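Salt-tolerant glutaminase (Micrococcus luteus, PDB 3AGD) probably catalyses the hydrolysis of L-glutamine to L-glutamate and ammonium, and belongs to the glutaminase family. Local coordinates at residues A[119-124]-A[132-137]; A[8-13]-A[51-56]; A[410-415]-A[442-447]. One frame throughout, in Å; residues are numbered along the deposited sequence.

In the fold
The three contacts come in series along a chain of two domains. Contact 2 closes first, setting the N-terminal helix 4-16 on edge strand 50-54 of the five-stranded antiparallel sheet. Contact 1 follows in the helical part of the same glutaminase domain, where helices 114-123 and 131-146 meet. Contact 3 lies in the C-terminal STAS-like domain, between strand 406-417 and the loop after strand 438-442. Their centres stand about 35 Å (1 and 2), 41 Å (1 and 3) and 38 Å (2 and 3) apart, and none touches another. Contact 1 alone lies near the glutamate-binding residues; contacts 2 and 3 each have residues that reach the second subunit.

Contact 1. Residues A[119-124]-A[132-137]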
loop_
_atom_site.group_PDB
_atom_site.type_symbol
_atom_site.label_atom_id
_atom_site.label_comp_id
_atom_site.label_asym_id
_atom_site.label_seq_id
_atom_site.Cartn_x
_atom_site.Cartn_y
_atom_site.Cartn_z
ATOM N N ALA A 119 -23.665 -0.678 14.230
ATOM C CA ALA A 119 -22.924 -0.360 15.448
ATOM C C ALA A 119 -22.232 0.989 15.290
ATOM O O ALA A 119 -22.150 1.765 16.240
ATOM C CB ALA A 119 -21.891 -1.450 15.743
ATOM N N VAL A 120 -21.735 1.259 14.085
ATOM C CA VAL A 120 -21.060 2.521 13.784
ATOM C C VAL A 120 -22.025 3.710 13.863
ATOM O O VAL A 120 -21.698 4.745 14.440
ATOM C CB VAL A 120 -20.430 2.490 12.370
ATOM C CG1 VAL A 120 -20.117 3.909 11.897
ATOM C CG2 VAL A 120 -19.152 1.648 12.390
ATOM N N HIS A 121 -23.212 3.564 13.287
ATOM C CA HIS A 121 -24.186 4.647 13.306
ATOM C C HIS A 121 -24.578 5.003 14.743
ATOM O O HIS A 121 -24.754 6.173 15.073
ATOM C CB HIS A 121 -25.424 4.261 12.495
ATOM C CG HIS A 121 -26.264 5.432 12.092
ATOM N ND1 HIS A 121 -27.075 6.111 12.978
ATOM C CD2 HIS A 121 -26.376 6.081 10.909
ATOM C CE1 HIS A 121 -27.647 7.127 12.358
ATOM N NE2 HIS A 121 -27.239 7.131 11.102
ATOM N N GLN A 122 -24.688 3.980 15.586
ATOM C CA GLN A 122 -25.041 4.134 16.995
ATOM C C GLN A 122 -23.978 4.908 17.781
ATOM O O GLN A 122 -24.271 5.475 18.830
ATOM C CB GLN A 122 -25.252 2.743 17.628
ATOM C CG GLN A 122 -25.240 2.706 19.169
ATOM C CD GLN A 122 -26.570 3.091 19.801
ATOM O OE1 GLN A 122 -27.464 2.257 19.957
ATOM N NE2 GLN A 122 -26.708 4.360 20.159
ATOM N N LEU A 123 -22.752 4.937 17.267
ATOM C CA LEU A 123 -21.643 5.625 17.933
ATOM C C LEU A 123 -21.394 7.046 17.449
ATOM O O LEU A 123 -20.717 7.822 18.117
ATOM C CB LEU A 123 -20.339 4.847 17.717
ATOM C CG LEU A 123 -20.125 3.472 18.347
ATOM C CD1 LEU A 123 -19.081 2.700 17.535
ATOM C CD2 LEU A 123 -19.693 3.630 19.799
ATOM N N LEU A 124 -21.944 7.371 16.285
ATOM C CA LEU A 124 -21.736 8.654 15.620
ATOM C C LEU A 124 -21.372 9.973 16.309
ATOM O O LEU A 124 -20.331 10.542 15.996
ATOM C CB LEU A 124 -22.885 8.903 14.639
ATOM C CG LEU A 124 -22.599 8.125 13.350
ATOM C CD1 LEU A 124 -23.673 8.377 12.314
ATOM C CD2 LEU A 124 -21.224 8.542 12.823
ATOM N N LYS A 132 -31.757 12.326 15.477
ATOM C CA LYS A 132 -31.579 13.411 14.509
ATOM C C LYS A 132 -30.144 13.889 14.398
ATOM O O LYS A 132 -29.665 14.171 13.302
ATOM C CB LYS A 132 -32.437 14.626 14.866
ATOM C CG LYS A 132 -32.323 15.739 13.840
ATOM C CD LYS A 132 -33.657 15.918 13.149
ATOM C CE LYS A 132 -33.576 16.782 11.892
ATOM N NZ LYS A 132 -32.340 17.611 11.765
ATOM N N GLU A 133 -29.472 14.012 15.538
ATOM C CA GLU A 133 -28.087 14.460 15.543
ATOM C C GLU A 133 -27.202 13.425 14.859
ATOM O O GLU A 133 -26.247 13.774 14.166
ATOM C CB GLU A 133 -27.584 14.676 16.973
ATOM C CG GLU A 133 -28.342 15.713 17.777
ATOM C CD GLU A 133 -27.758 15.891 19.165
ATOM O OE1 GLU A 133 -26.992 16.849 19.381
ATOM O OE2 GLU A 133 -28.051 15.058 20.041
ATOM N N ARG A 134 -27.511 12.149 15.060
ATOM C CA ARG A 134 -26.715 11.097 14.444
ATOM C C ARG A 134 -26.879 11.101 12.924
ATOM O O ARG A 134 -25.902 10.941 12.194
ATOM C CB ARG A 134 -27.087 9.726 15.013
ATOM C CG ARG A 134 -26.740 9.548 16.495
ATOM C CD ARG A 134 -26.279 8.119 16.756
ATOM N NE ARG A 134 -26.541 7.637 18.113
ATOM C CZ ARG A 134 -26.023 8.151 19.221
ATOM N NH1 ARG A 134 -25.204 9.183 19.159
ATOM N NH2 ARG A 134 -26.314 7.616 20.397
ATOM N N LEU A 135 -28.103 11.302 12.446
ATOM C CA LEU A 135 -28.334 11.333 11.005
ATOM C C LEU A 135 -27.623 12.556 10.437
ATOM O O LEU A 135 -26.928 12.459 9.427
ATOM C CB LEU A 135 -29.829 11.415 10.680
ATOM C CG LEU A 135 -30.274 10.726 9.381
ATOM C CD1 LEU A 135 -31.649 11.234 8.991
ATOM C CD2 LEU A 135 -29.284 10.986 8.258
ATOM N N ASP A 136 -27.793 13.708 11.084
ATOM C CA ASP A 136 -27.132 14.923 10.618
ATOM C C ASP A 136 -25.627 14.692 10.516
ATOM O O ASP A 136 -24.991 15.136 9.569
ATOM C CB ASP A 136 -27.392 16.108 11.564
ATOM C CG ASP A 136 -28.818 16.644 11.470
ATOM O OD1 ASP A 136 -29.496 16.389 10.452
ATOM O OD2 ASP A 136 -29.253 17.339 12.416
ATOM N N ARG A 137 -25.060 13.992 11.491
ATOM C CA ARG A 137 -23.624 13.723 11.492
ATOM C C ARG A 137 -23.209 12.845 10.305
ATOM O O ARG A 137 -22.180 13.089 9.669
ATOM C CB ARG A 137 -23.216 13.061 12.812
ATOM C CG ARG A 137 -21.721 12.740 12.927
ATOM C CD ARG A 137 -20.857 13.966 12.685
ATOM N NE ARG A 137 -19.449 13.700 12.956
ATOM C CZ ARG A 137 -18.443 14.240 12.276
ATOM N NH1 ARG A 137 -17.190 13.946 12.595
ATOM N NH2 ARG A 137 -18.690 15.059 11.263
#
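R134 carries the contact, laying its aliphatic chain against H121 and L124. With its CG anti to the carbonyl carbon (chi1 -66°), the chain runs past the carbonyl of H121: CB packs 3.8 Å from H121 CE1, and CD rests 3.0 Å from H121 O. Q122 O lies over one face of the guanidinium, offset toward its rim, 3.2 Å from R134 NE, at too poor an angle for a hydrogen bond. R134 NH2 and Q122 NE2, two donors, converge on D182, the arginine only by a long, weak ion pair; Q122 OE1 accepts from Q181 N, and R134 NH1 bonds to G126 O in the connecting loop. This is a helix-loop-helix corner, the axes of 119-123 and 132-137 lying 109° apart. L124 CD1 lies over the centre of one face of the H121 ring and touches R134 O at 3.4 Å. Next, the backbone N of L135 approaches H121 CE1 at 4.2 Å; this histidine is about 5 Å, side chain to side chain, from the glutamate-binding Y191. R137 lays its CG 4.2 Å from L124 CD2, while its guanidinium goes on to salt bridges with D77 of helix 67-78 and E140.

Contact 2. Residues A[8-13]-A[51-56]; sequences YLASLV and HCAGDA
Two peptide planes and one imidazole are the flat groups where L9 and A10 meet H51 and A53. The methyl of A53 sits over one face of the peptide joining L9 to A10, 3.4 Å from A10 N, and CD1 of L9 in turn approaches the peptide joining H51 to C52, 3.2 Å from H51 O. The H51 ring itself leads away from the helix segment: of the H51 side chain, only CB comes near L9 CD1, at 4.2 Å, while the imidazole is tilted against the ring of H3 and engages E341 of the second subunit through a hydrogen bond at NE2. L9 reaches the H51 carbonyl because its CG stands anti to the carbonyl carbon (chi1 -65°) and the chain continues extended to CD1. Here the N-terminal helix 4-16 packs on edge strand 50-54, on the same side of the antiparallel sheet as helix 289-301, as in the beta-lactamase clan, where the two terminal helices cover one face of a five-stranded sheet. The axes of 8-13 and 51-54 lie 28° apart and approach to 6.9 Å, a closeness consistent with the small A53 between them; its CB lies 3.7 Å from L9 CB and 4.1 Å from A10 CB. One turn on, V13 straddles the strand's end, CG2 against the A53 methyl and CG1 4.3 Å from the CA of G54. That glycine has a positive phi of 72° and opens the inverse gamma turn centred on D55, and beyond L9 and V13 lies I41 of the adjoining strand 40-44.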
loop_
_atom_site.group_PDB
_atom_site.type_symbol
_atom_site.label_atom_id
_atom_site.label_comp_id
_atom_site.label_asym_id
_atom_site.label_seq_id
_atom_site.Cartn_x
_atom_site.Cartn_y
_atom_site.Cartn_z
ATOM N N TYR A 8 -9.532 8.105 -22.104
ATOM C CA TYR A 8 -9.384 6.702 -21.751
ATOM C C TYR A 8 -10.685 6.227 -21.107
ATOM O O TYR A 8 -11.225 5.178 -21.456
ATOM C CB TYR A 8 -8.247 6.512 -20.749
ATOM C CG TYR A 8 -8.321 5.176 -20.048
ATOM C CD1 TYR A 8 -7.848 4.018 -20.660
ATOM C CD2 TYR A 8 -8.947 5.058 -18.807
ATOM C CE1 TYR A 8 -8.002 2.773 -20.057
ATOM C CE2 TYR A 8 -9.108 3.819 -18.197
ATOM C CZ TYR A 8 -8.637 2.682 -18.828
ATOM O OH TYR A 8 -8.830 1.453 -18.245
ATOM N N LEU A 9 -11.176 7.008 -20.149
ATOM C CA LEU A 9 -12.408 6.671 -19.448
ATOM C C LEU A 9 -13.583 6.601 -20.415
ATOM O O LEU A 9 -14.392 5.673 -20.351
ATOM C CB LEU A 9 -12.693 7.698 -18.346
ATOM C CG LEU A 9 -11.680 7.736 -17.190
ATOM C CD1 LEU A 9 -12.092 8.794 -16.184
ATOM C CD2 LEU A 9 -11.598 6.371 -16.522
ATOM N N ALA A 10 -13.669 7.581 -21.312
ATOM C CA ALA A 10 -14.743 7.624 -22.296
ATOM C C ALA A 10 -14.737 6.346 -23.126
ATOM O O ALA A 10 -15.792 5.785 -23.421
ATOM C CB ALA A 10 -14.582 8.845 -23.201
ATOM N N SER A 11 -13.544 5.886 -23.498
ATOM C CA SER A 11 -13.403 4.663 -24.285
ATOM C C SER A 11 -13.791 3.453 -23.447
ATOM O O SER A 11 -14.442 2.529 -23.933
ATOM C CB SER A 11 -11.958 4.494 -24.763
ATOM O OG SER A 11 -11.546 5.606 -25.530
ATOM N N LEU A 12 -13.381 3.459 -22.185
ATOM C CA LEU A 12 -13.697 2.358 -21.287
ATOM C C LEU A 12 -15.210 2.242 -21.133
ATOM O O LEU A 12 -15.764 1.146 -21.170
ATOM C CB LEU A 12 -13.051 2.587 -19.922
ATOM C CG LEU A 12 -13.146 1.383 -18.985
ATOM C CD1 LEU A 12 -12.440 0.194 -19.632
ATOM C CD2 LEU A 12 -12.521 1.718 -17.644
ATOM N N VAL A 13 -15.876 3.379 -20.962
ATOM C CA VAL A 13 -17.327 3.393 -20.817
ATOM C C VAL A 13 -17.985 2.846 -22.081
ATOM O O VAL A 13 -18.893 2.018 -22.011
ATOM C CB VAL A 13 -17.842 4.822 -20.555
ATOM C CG1 VAL A 13 -19.366 4.847 -20.584
ATOM C CG2 VAL A 13 -17.335 5.307 -19.207
ATOM N N HIS A 51 -11.080 13.621 -13.542
ATOM C CA HIS A 51 -11.243 13.091 -14.889
ATOM C C HIS A 51 -12.459 12.171 -14.888
ATOM O O HIS A 51 -12.523 11.232 -14.094
ATOM C CB HIS A 51 -9.996 12.298 -15.302
ATOM C CG HIS A 51 -8.706 13.024 -15.060
ATOM N ND1 HIS A 51 -8.452 14.282 -15.563
ATOM C CD2 HIS A 51 -7.595 12.664 -14.373
ATOM C CE1 HIS A 51 -7.241 14.665 -15.197
ATOM N NE2 HIS A 51 -6.699 13.701 -14.475
ATOM N N CYS A 52 -13.422 12.431 -15.768
ATOM C CA CYS A 52 -14.616 11.594 -15.818
ATOM C C CYS A 52 -15.145 11.353 -17.216
ATOM O O CYS A 52 -14.680 11.949 -18.182
ATOM C CB CYS A 52 -15.740 12.200 -14.975
ATOM S SG CYS A 52 -15.310 13.693 -14.093
ATOM N N ALA A 53 -16.140 10.476 -17.300
ATOM C CA ALA A 53 -16.778 10.123 -18.562
ATOM C C ALA A 53 -18.109 9.436 -18.276
ATOM O O ALA A 53 -18.320 8.912 -17.180
ATOM C CB ALA A 53 -15.874 9.196 -19.366
ATOM N N GLY A 54 -19.000 9.447 -19.264
ATOM C CA GLY A 54 -20.299 8.818 -19.104
ATOM C C GLY A 54 -21.216 9.581 -18.170
ATOM O O GLY A 54 -21.092 10.798 -18.030
ATOM N N ASP A 55 -22.133 8.861 -17.526
ATOM C CA ASP A 55 -23.088 9.460 -16.593
ATOM C C ASP A 55 -22.457 9.626 -15.214
ATOM O O ASP A 55 -22.931 9.062 -14.224
ATOM C CB ASP A 55 -24.335 8.576 -16.484
ATOM C CG ASP A 55 -24.943 8.255 -17.838
ATOM O OD1 ASP A 55 -25.338 9.198 -18.558
ATOM O OD2 ASP A 55 -25.022 7.058 -18.183
ATOM N N ALA A 56 -21.391 10.417 -15.156
ATOM C CA ALA A 56 -20.671 10.649 -13.913
ATOM C C ALA A 56 -21.304 11.721 -13.031
ATOM O O ALA A 56 -20.809 11.996 -11.940
ATOM C CB ALA A 56 -19.227 11.021 -14.224
#

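Contact 3. Residues A[410-415]-A[442-447]; sequences NLARVD and EDPERI
N410 and E442 form a parallel beta bridge, in which L411 N gives a nearly straight hydrogen bond of 3.0 Å to E442 O, and both chains then swing into type I turns, L411 to V414 and D443 to R446. The N410 amide works at both ends. Its ND2 donates to E442 OE1 at 2.8 Å with an N-H...O angle of 164°; the acceptor lies in the amide plane, yet the carboxylate is turned 77° to it and is met on its anti side, well out of its plane. Its OD1 accepts from A412 N, 2.8 Å away and above the carbonyl plane, closing an Asx turn where the strand rounds its corner. Across the contact, L411 CD1 packs 3.7 Å from D443 CG. R446 N to D443 O closes the second turn, and the aspartate's carboxylate holds the residue after it, D443 OD1 accepting from I447 N at 3.1 Å on the syn side, while OD2, less surely placed, bonds to L448 N. The turns also meet at their apolar sides, A412 CB lying 4.1 Å from P444 CG. Of the apolar pairs, I447 CD1 and V414 CG1 come closest, at 3.4 Å; the isoleucine extends to it from CG1 held between its backbone N and carbonyl carbon (chi1 59°). Strands 406-417 and 438-442 are the parallel pair of a beta-alpha-beta crossover in this STAS-like domain, with helix 419-434 between them contributing R422 to I447 O, and strand 326-332 lying along the first strand, its L331 touching L411 and V414.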
loop_
_atom_site.group_PDB
_atom_site.type_symbol
_atom_site.label_atom_id
_atom_site.label_comp_id
_atom_site.label_asym_id
_atom_site.label_seq_id
_atom_site.Cartn_x
_atom_site.Cartn_y
_atom_site.Cartn_z
ATOM N N ASN A 410 18.006 23.628 1.987
ATOM C CA ASN A 410 16.854 24.332 1.424
ATOM C C ASN A 410 15.596 23.463 1.305
ATOM O O ASN A 410 15.594 22.435 0.619
ATOM C CB ASN A 410 17.222 24.900 0.052
ATOM C CG ASN A 410 16.118 25.748 -0.537
ATOM O OD1 ASN A 410 15.039 25.249 -0.861
ATOM N ND2 ASN A 410 16.379 27.046 -0.670
ATOM N N LEU A 411 14.522 23.903 1.958
ATOM C CA LEU A 411 13.253 23.178 1.969
ATOM C C LEU A 411 12.143 23.850 1.145
ATOM O O LEU A 411 10.978 23.455 1.229
ATOM C CB LEU A 411 12.771 23.023 3.417
ATOM C CG LEU A 411 13.808 22.613 4.467
ATOM C CD1 LEU A 411 13.158 22.601 5.835
ATOM C CD2 LEU A 411 14.382 21.253 4.136
ATOM N N ALA A 412 12.499 24.854 0.349
ATOM C CA ALA A 412 11.510 25.567 -0.458
ATOM C C ALA A 412 10.671 24.654 -1.350
ATOM O O ALA A 412 9.471 24.882 -1.519
ATOM C CB ALA A 412 12.196 26.636 -1.311
ATOM N N ARG A 413 11.295 23.624 -1.916
ATOM C CA ARG A 413 10.588 22.698 -2.798
ATOM C C ARG A 413 9.856 21.591 -2.042
ATOM O O ARG A 413 9.153 20.782 -2.646
ATOM C CB ARG A 413 11.561 22.067 -3.796
ATOM C CG ARG A 413 12.149 23.034 -4.816
ATOM C CD ARG A 413 11.161 23.353 -5.914
ATOM N NE ARG A 413 11.731 24.254 -6.914
ATOM C CZ ARG A 413 11.132 24.570 -8.058
ATOM N NH1 ARG A 413 9.947 24.056 -8.349
ATOM N NH2 ARG A 413 11.715 25.404 -8.911
ATOM N N VAL A 414 10.029 21.538 -0.728
ATOM C CA VAL A 414 9.348 20.522 0.058
ATOM C C VAL A 414 7.890 20.946 0.218
ATOM O O VAL A 414 7.606 22.062 0.658
ATOM C CB VAL A 414 9.996 20.356 1.451
ATOM C CG1 VAL A 414 9.174 19.392 2.298
ATOM C CG2 VAL A 414 11.414 19.828 1.298
ATOM N N ASP A 415 6.970 20.063 -0.156
ATOM C CA ASP A 415 5.547 20.357 -0.055
ATOM C C ASP A 415 5.075 20.283 1.391
ATOM O O ASP A 415 4.311 21.132 1.848
ATOM C CB ASP A 415 4.748 19.394 -0.933
ATOM C CG ASP A 415 5.021 19.601 -2.408
ATOM O OD1 ASP A 415 4.974 20.768 -2.855
ATOM O OD2 ASP A 415 5.279 18.609 -3.122
ATOM N N GLU A 442 17.196 27.059 5.034
ATOM C CA GLU A 442 16.381 28.006 4.286
ATOM C C GLU A 442 14.995 27.377 4.228
ATOM O O GLU A 442 14.729 26.499 3.405
ATOM C CB GLU A 442 16.956 28.199 2.882
ATOM C CG GLU A 442 18.430 28.588 2.896
ATOM C CD GLU A 442 18.970 28.918 1.520
ATOM O OE1 GLU A 442 18.661 28.177 0.562
ATOM O OE2 GLU A 442 19.716 29.914 1.396
ATOM N N ASP A 443 14.122 27.833 5.123
ATOM C CA ASP A 443 12.769 27.306 5.248
ATOM C C ASP A 443 11.733 28.434 5.199
ATOM O O ASP A 443 11.141 28.786 6.218
ATOM C CB ASP A 443 12.682 26.542 6.576
ATOM C CG ASP A 443 11.390 25.765 6.740
ATOM O OD1 ASP A 443 10.674 25.556 5.736
ATOM O OD2 ASP A 443 11.101 25.346 7.883
ATOM N N PRO A 444 11.498 29.005 4.005
ATOM C CA PRO A 444 10.531 30.098 3.829
ATOM C C PRO A 444 9.176 29.890 4.502
ATOM O O PRO A 444 8.721 30.751 5.253
ATOM C CB PRO A 444 10.431 30.238 2.306
ATOM C CG PRO A 444 10.868 28.888 1.789
ATOM C CD PRO A 444 12.014 28.555 2.703
ATOM N N GLU A 445 8.528 28.759 4.242
ATOM C CA GLU A 445 7.231 28.487 4.859
ATOM C C GLU A 445 7.386 27.755 6.187
ATOM O O GLU A 445 6.435 27.157 6.687
ATOM C CB GLU A 445 6.351 27.652 3.924
ATOM C CG GLU A 445 5.616 28.459 2.860
ATOM C CD GLU A 445 6.545 29.050 1.825
ATOM O OE1 GLU A 445 7.243 28.271 1.142
ATOM O OE2 GLU A 445 6.576 30.293 1.692
ATOM N N ARG A 446 8.586 27.831 6.758
ATOM C CA ARG A 446 8.920 27.160 8.015
ATOM C C ARG A 446 8.051 25.952 8.353
ATOM O O ARG A 446 7.112 26.033 9.148
ATOM C CB ARG A 446 8.953 28.155 9.188
ATOM C CG ARG A 446 7.789 29.117 9.316
ATOM C CD ARG A 446 8.118 30.126 10.412
ATOM N NE ARG A 446 7.081 31.133 10.616
ATOM C CZ ARG A 446 7.173 32.125 11.499
ATOM N NH1 ARG A 446 8.255 32.242 12.259
ATOM N NH2 ARG A 446 6.184 33.000 11.627
ATOM N N ILE A 447 8.400 24.826 7.739
ATOM C CA ILE A 447 7.692 23.566 7.925
ATOM C C ILE A 447 8.485 22.604 8.806
ATOM O O ILE A 447 7.966 21.575 9.238
ATOM C CB ILE A 447 7.447 22.874 6.570
ATOM C CG1 ILE A 447 8.789 22.608 5.879
ATOM C CG2 ILE A 447 6.563 23.746 5.692
ATOM C CD1 ILE A 447 8.676 21.907 4.534
#